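Local coordinates for hypothetical protein TTHA0636 (Thermus thermophilus HB8, PDB 1WWP) that is of unknown function but probably acts as the substrate-binding partner of a nucleotidyltransferase, as an all-helical subunit of a dimer, at residues V88-N92 / E93-R97; A107-M110 / E111-G115. All coordinates share one frame; numbering follows the deposited sequence.

Contact 1 (V88-N92 / E93-R97); sequences VHTYN and EPLAR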
loop_
_atom_site.group_PDB
_atom_site.type_symbol
_atom_site.label_atom_id
_atom_site.label_comp_id
_atom_site.label_asym_id
_atom_site.label_seq_id
_atom_site.Cartn_x
_atom_site.Cartn_y
_atom_site.Cartn_z
ATOM N N VAL A 88 3.932 -3.723 -0.257
ATOM C CA VAL A 88 4.903 -2.660 -0.416
ATOM C C VAL A 88 6.232 -3.134 -1.019
ATOM O O VAL A 88 7.104 -2.327 -1.324
ATOM C CB VAL A 88 5.160 -1.922 0.933
ATOM C CG1 VAL A 88 5.864 -2.846 1.939
ATOM C CG2 VAL A 88 5.975 -0.672 0.673
ATOM N N HIS A 89 6.379 -4.441 -1.207
ATOM C CA HIS A 89 7.599 -4.984 -1.810
ATOM C C HIS A 89 7.259 -5.627 -3.157
ATOM O O HIS A 89 8.018 -6.446 -3.675
ATOM C CB HIS A 89 8.245 -6.030 -0.881
ATOM C CG HIS A 89 8.629 -5.486 0.463
ATOM N ND1 HIS A 89 7.867 -5.685 1.593
ATOM C CD2 HIS A 89 9.676 -4.714 0.847
ATOM C CE1 HIS A 89 8.424 -5.060 2.618
ATOM N NE2 HIS A 89 9.523 -4.463 2.190
ATOM N N THR A 90 6.120 -5.247 -3.729
ATOM C CA THR A 90 5.707 -5.826 -4.999
ATOM C C THR A 90 6.360 -5.172 -6.195
ATOM O O THR A 90 5.795 -5.129 -7.295
ATOM C CB THR A 90 4.176 -5.801 -5.180
ATOM O OG1 THR A 90 3.703 -4.449 -5.178
ATOM C CG2 THR A 90 3.515 -6.586 -4.067
ATOM N N TYR A 91 7.552 -4.637 -5.981
ATOM C CA TYR A 91 8.275 -4.068 -7.096
ATOM C C TYR A 91 8.819 -5.285 -7.854
ATOM O O TYR A 91 9.145 -5.208 -9.037
ATOM C CB TYR A 91 9.434 -3.189 -6.627
ATOM C CG TYR A 91 10.423 -2.962 -7.734
ATOM C CD1 TYR A 91 9.989 -2.552 -8.995
ATOM C CD2 TYR A 91 11.776 -3.245 -7.561
ATOM C CE1 TYR A 91 10.870 -2.443 -10.060
ATOM C CE2 TYR A 91 12.673 -3.133 -8.623
ATOM C CZ TYR A 91 12.208 -2.736 -9.870
ATOM O OH TYR A 91 13.069 -2.649 -10.937
ATOM N N ASN A 92 8.897 -6.417 -7.160
ATOM C CA ASN A 92 9.396 -7.652 -7.757
ATOM C C ASN A 92 8.263 -8.386 -8.460
ATOM O O ASN A 92 7.287 -8.786 -7.822
ATOM C CB ASN A 92 9.996 -8.556 -6.682
ATOM C CG ASN A 92 10.229 -7.825 -5.377
ATOM O OD1 ASN A 92 10.616 -6.651 -5.367
ATOM N ND2 ASN A 92 10.005 -8.517 -4.265
ATOM N N GLU A 93 8.394 -8.552 -9.774
ATOM C CA GLU A 93 7.374 -9.240 -10.556
ATOM C C GLU A 93 6.955 -10.549 -9.906
ATOM O O GLU A 93 5.771 -10.882 -9.885
ATOM C CB GLU A 93 7.865 -9.513 -11.975
ATOM C CG GLU A 93 7.819 -8.306 -12.882
ATOM C CD GLU A 93 7.757 -8.702 -14.341
ATOM O OE1 GLU A 93 8.731 -9.311 -14.833
ATOM O OE2 GLU A 93 6.728 -8.411 -14.991
ATOM N N PRO A 94 7.923 -11.318 -9.376
ATOM C CA PRO A 94 7.563 -12.583 -8.733
ATOM C C PRO A 94 6.462 -12.345 -7.697
ATOM O O PRO A 94 5.325 -12.790 -7.867
ATOM C CB PRO A 94 8.875 -13.021 -8.090
ATOM C CG PRO A 94 9.889 -12.518 -9.057
ATOM C CD PRO A 94 9.386 -11.128 -9.368
ATOM N N LEU A 95 6.815 -11.626 -6.632
ATOM C CA LEU A 95 5.873 -11.315 -5.560
ATOM C C LEU A 95 4.559 -10.797 -6.129
ATOM O O LEU A 95 3.499 -11.385 -5.915
ATOM C CB LEU A 95 6.460 -10.251 -4.626
ATOM C CG LEU A 95 6.220 -10.459 -3.130
ATOM C CD1 LEU A 95 6.260 -9.112 -2.438
ATOM C CD2 LEU A 95 4.883 -11.118 -2.894
ATOM N N ALA A 96 4.649 -9.685 -6.852
ATOM C CA ALA A 96 3.487 -9.054 -7.465
ATOM C C ALA A 96 2.578 -10.067 -8.175
ATOM O O ALA A 96 1.362 -10.050 -7.986
ATOM C CB ALA A 96 3.947 -7.973 -8.441
ATOM N N ARG A 97 3.168 -10.941 -8.990
ATOM C CA ARG A 97 2.403 -11.961 -9.703
ATOM C C ARG A 97 1.834 -12.971 -8.711
ATOM O O ARG A 97 0.704 -13.433 -8.869
ATOM C CB ARG A 97 3.290 -12.678 -10.729
ATOM C CG ARG A 97 3.614 -11.842 -11.969
ATOM C CD ARG A 97 4.629 -12.545 -12.864
ATOM N NE ARG A 97 4.774 -11.895 -14.163
ATOM C CZ ARG A 97 3.836 -11.892 -15.106
ATOM N NH1 ARG A 97 2.678 -12.504 -14.894
ATOM N NH2 ARG A 97 4.055 -11.281 -16.264
#
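Leu95 and Ala96, in the first turn of helix 93-116, fold back against the loop residues His89, Thr90 and Asn92 that lead into it. Leu95 does so with one branch: Leu95 CD1 lies 3.4 Å from the carbonyl O of His89 and 4.0 Å from His89 CB, while its chain crosses that of Thr90 at about a right angle. The methyl CB of Ala96 packs on Thr90, 3.9 Å from Thr90 CB. With chi1 at 62°, Thr90 holds OG1 between its backbone N and carbonyl carbon, where it bonds Thr87 O, and leaves CG2 anti to the carbonyl carbon, where it meets Leu95 CD1 at 4.1 Å. Asn92 occupies the N-cap position, yet its side chain makes no capping bond; it runs alongside Leu95 in the same direction, Asn92 ND2 4.0 Å from Leu95 CB. Ile27 of helix 20-49 touches both Thr90 and Ala96, and Tyr32 of the second subunit packs on Thr90. Ala96 N donates to Asn92 O over 3.0 Å at an N-H...O angle of 160°, nearly in line with the C=O, which implies a helix start resting on the main-chain carbonyl rather than the Asn92 side chain, with methyls of Leu95 and Ala96 laid over the loop.

Contact 2 (A107-M110 / E111-G115); sequences ARLM and EQVLG
Leu109 and Val113 meet one turn apart on the last helix of this all-helical subunit, in a regular alpha-helical i to i+4 arrangement. Four successive backbone bonds define it: Glu111 N to Ala107 O, Gln112 N to Arg108 O, Val113 N to Leu109 O, and Leu114 N to Met110 O, 3.0 Å for the first and 2.9 Å for each of the other three. The N-H...O angles run from 153° to 166°, as expected for unbroken helix.

The tight part is mostly apolar. Leu109 and Val113 lie side by side and point the same way, and Leu109 CD2 comes to 3.4 Å from Val113 CG2, closer than usual van der Waals contact. Val113 places CG2 anti to its carbonyl carbon and beside its backbone N, which also brings that methyl to 3.0 Å from Leu109 O. Leu109 packs on Leu76 of helix 71-86, and Val113 on Phe37 of helix 20-49. Met110, modelled as selenomethionine and bent at its last torsion, reaches Leu9 and Phe37, so that three other helices pack on this face.

The solvent side is looser. Arg108, Glu111 and Gln112 are exposed, and the nearest side-chain approach between Arg108 and Gln112 is 4.2 Å, from Arg108 CB to Gln112 NE2. The charged groups of Arg108 and Glu111 do not touch either: Arg108 NH1 and Glu111 OE2 remain 6.1 Å apart, too far for a salt bridge. Glu111 extends its chain fully, with CG anti to the backbone N (chi1 -175°), and its OE1 forms a salt bridge with Lys10 of helix 2-13, tying the exposed edge to the N-terminal helix.

On the buried face, by contrast, Leu114 sets its CG just 3.0 Å from Met110 O.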
loop_
_atom_site.group_PDB
_atom_site.type_symbol
_atom_site.label_atom_id
_atom_site.label_comp_id
_atom_site.label_asym_id
_atom_site.label_seq_id
_atom_site.Cartn_x
_atom_site.Cartn_y
_atom_site.Cartn_z
ATOM N N ALA A 107 -11.033 -11.801 -2.912
ATOM C CA ALA A 107 -12.207 -11.073 -3.368
ATOM C C ALA A 107 -13.486 -11.838 -3.017
ATOM O O ALA A 107 -14.434 -11.262 -2.485
ATOM C CB ALA A 107 -12.122 -10.842 -4.875
ATOM N N ARG A 108 -13.515 -13.133 -3.306
ATOM C CA ARG A 108 -14.698 -13.939 -3.010
ATOM C C ARG A 108 -14.947 -14.022 -1.505
ATOM O O ARG A 108 -16.066 -13.807 -1.043
ATOM C CB ARG A 108 -14.540 -15.354 -3.576
ATOM C CG ARG A 108 -14.319 -15.419 -5.086
ATOM C CD ARG A 108 -13.991 -16.838 -5.539
ATOM N NE ARG A 108 -13.480 -16.868 -6.908
ATOM C CZ ARG A 108 -14.200 -16.575 -7.987
ATOM N NH1 ARG A 108 -15.475 -16.232 -7.867
ATOM N NH2 ARG A 108 -13.641 -16.618 -9.190
ATOM N N LEU A 109 -13.902 -14.336 -0.744
ATOM C CA LEU A 109 -14.026 -14.443 0.712
ATOM C C LEU A 109 -14.643 -13.175 1.309
ATOM O O LEU A 109 -15.603 -13.240 2.078
ATOM C CB LEU A 109 -12.648 -14.681 1.339
ATOM C CG LEU A 109 -12.494 -15.290 2.745
ATOM C CD1 LEU A 109 -11.636 -14.368 3.575
ATOM C CD2 LEU A 109 -13.844 -15.526 3.409
HETATM N N MSE A 110 -14.096 -12.022 0.939
HETATM C CA MSE A 110 -14.590 -10.759 1.460
HETATM C C MSE A 110 -16.017 -10.472 1.058
HETATM O O MSE A 110 -16.797 -9.948 1.857
HETATM C CB MSE A 110 -13.678 -9.606 1.030
HETATM C CG MSE A 110 -12.289 -9.690 1.660
HETATM SE SE MSE A 110 -11.139 -8.136 1.493
HETATM C CE MSE A 110 -10.282 -8.491 -0.212
ATOM N N GLU A 111 -16.359 -10.815 -0.180
ATOM C CA GLU A 111 -17.706 -10.596 -0.689
ATOM C C GLU A 111 -18.700 -11.431 0.115
ATOM O O GLU A 111 -19.770 -10.959 0.488
ATOM C CB GLU A 111 -17.767 -10.984 -2.172
ATOM C CG GLU A 111 -19.098 -10.684 -2.859
ATOM C CD GLU A 111 -19.070 -10.957 -4.364
ATOM O OE1 GLU A 111 -20.045 -10.575 -5.048
ATOM O OE2 GLU A 111 -18.087 -11.552 -4.865
ATOM N N GLN A 112 -18.329 -12.673 0.387
ATOM C CA GLN A 112 -19.182 -13.586 1.133
ATOM C C GLN A 112 -19.294 -13.211 2.601
ATOM O O GLN A 112 -20.370 -13.311 3.194
ATOM C CB GLN A 112 -18.647 -15.016 1.021
ATOM C CG GLN A 112 -18.904 -15.679 -0.314
ATOM C CD GLN A 112 -18.312 -17.068 -0.382
ATOM O OE1 GLN A 112 -18.470 -17.866 0.541
ATOM N NE2 GLN A 112 -17.630 -17.369 -1.481
ATOM N N VAL A 113 -18.190 -12.785 3.199
ATOM C CA VAL A 113 -18.248 -12.421 4.609
ATOM C C VAL A 113 -19.088 -11.173 4.775
ATOM O O VAL A 113 -19.966 -11.133 5.619
ATOM C CB VAL A 113 -16.847 -12.182 5.196
ATOM C CG1 VAL A 113 -16.955 -11.835 6.692
ATOM C CG2 VAL A 113 -16.002 -13.430 5.014
ATOM N N LEU A 114 -18.835 -10.156 3.957
ATOM C CA LEU A 114 -19.597 -8.917 4.068
ATOM C C LEU A 114 -21.089 -9.205 3.982
ATOM O O LEU A 114 -21.889 -8.607 4.709
ATOM C CB LEU A 114 -19.173 -7.929 2.978
ATOM C CG LEU A 114 -17.761 -7.364 3.157
ATOM C CD1 LEU A 114 -17.406 -6.446 2.001
ATOM C CD2 LEU A 114 -17.683 -6.631 4.479
ATOM N N GLY A 115 -21.453 -10.135 3.099
ATOM C CA GLY A 115 -22.850 -10.509 2.949
ATOM C C GLY A 115 -23.466 -10.897 4.284
ATOM O O GLY A 115 -24.421 -10.273 4.743
#

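Contacts 1 and 2 both use helix 93-116, in series along the chain: contact 1 forms its N-terminal start and contact 2 lies near its C-terminal end. Their centres are 25 Å apart and their nearest atoms about 13 Å, so they do not touch; they lie on opposite sides of the chain's centre, their own centres 18 Å and 8 Å from it respectively. Helix 20-49 links them indirectly, offering Ile27 to contact 1 and Phe37 to contact 2. The surroundings differ: the second subunit packs on contact 1, whereas no other chain of the assembly touches contact 2, whose buried face packs on helices 2-13, 20-49 and 71-86.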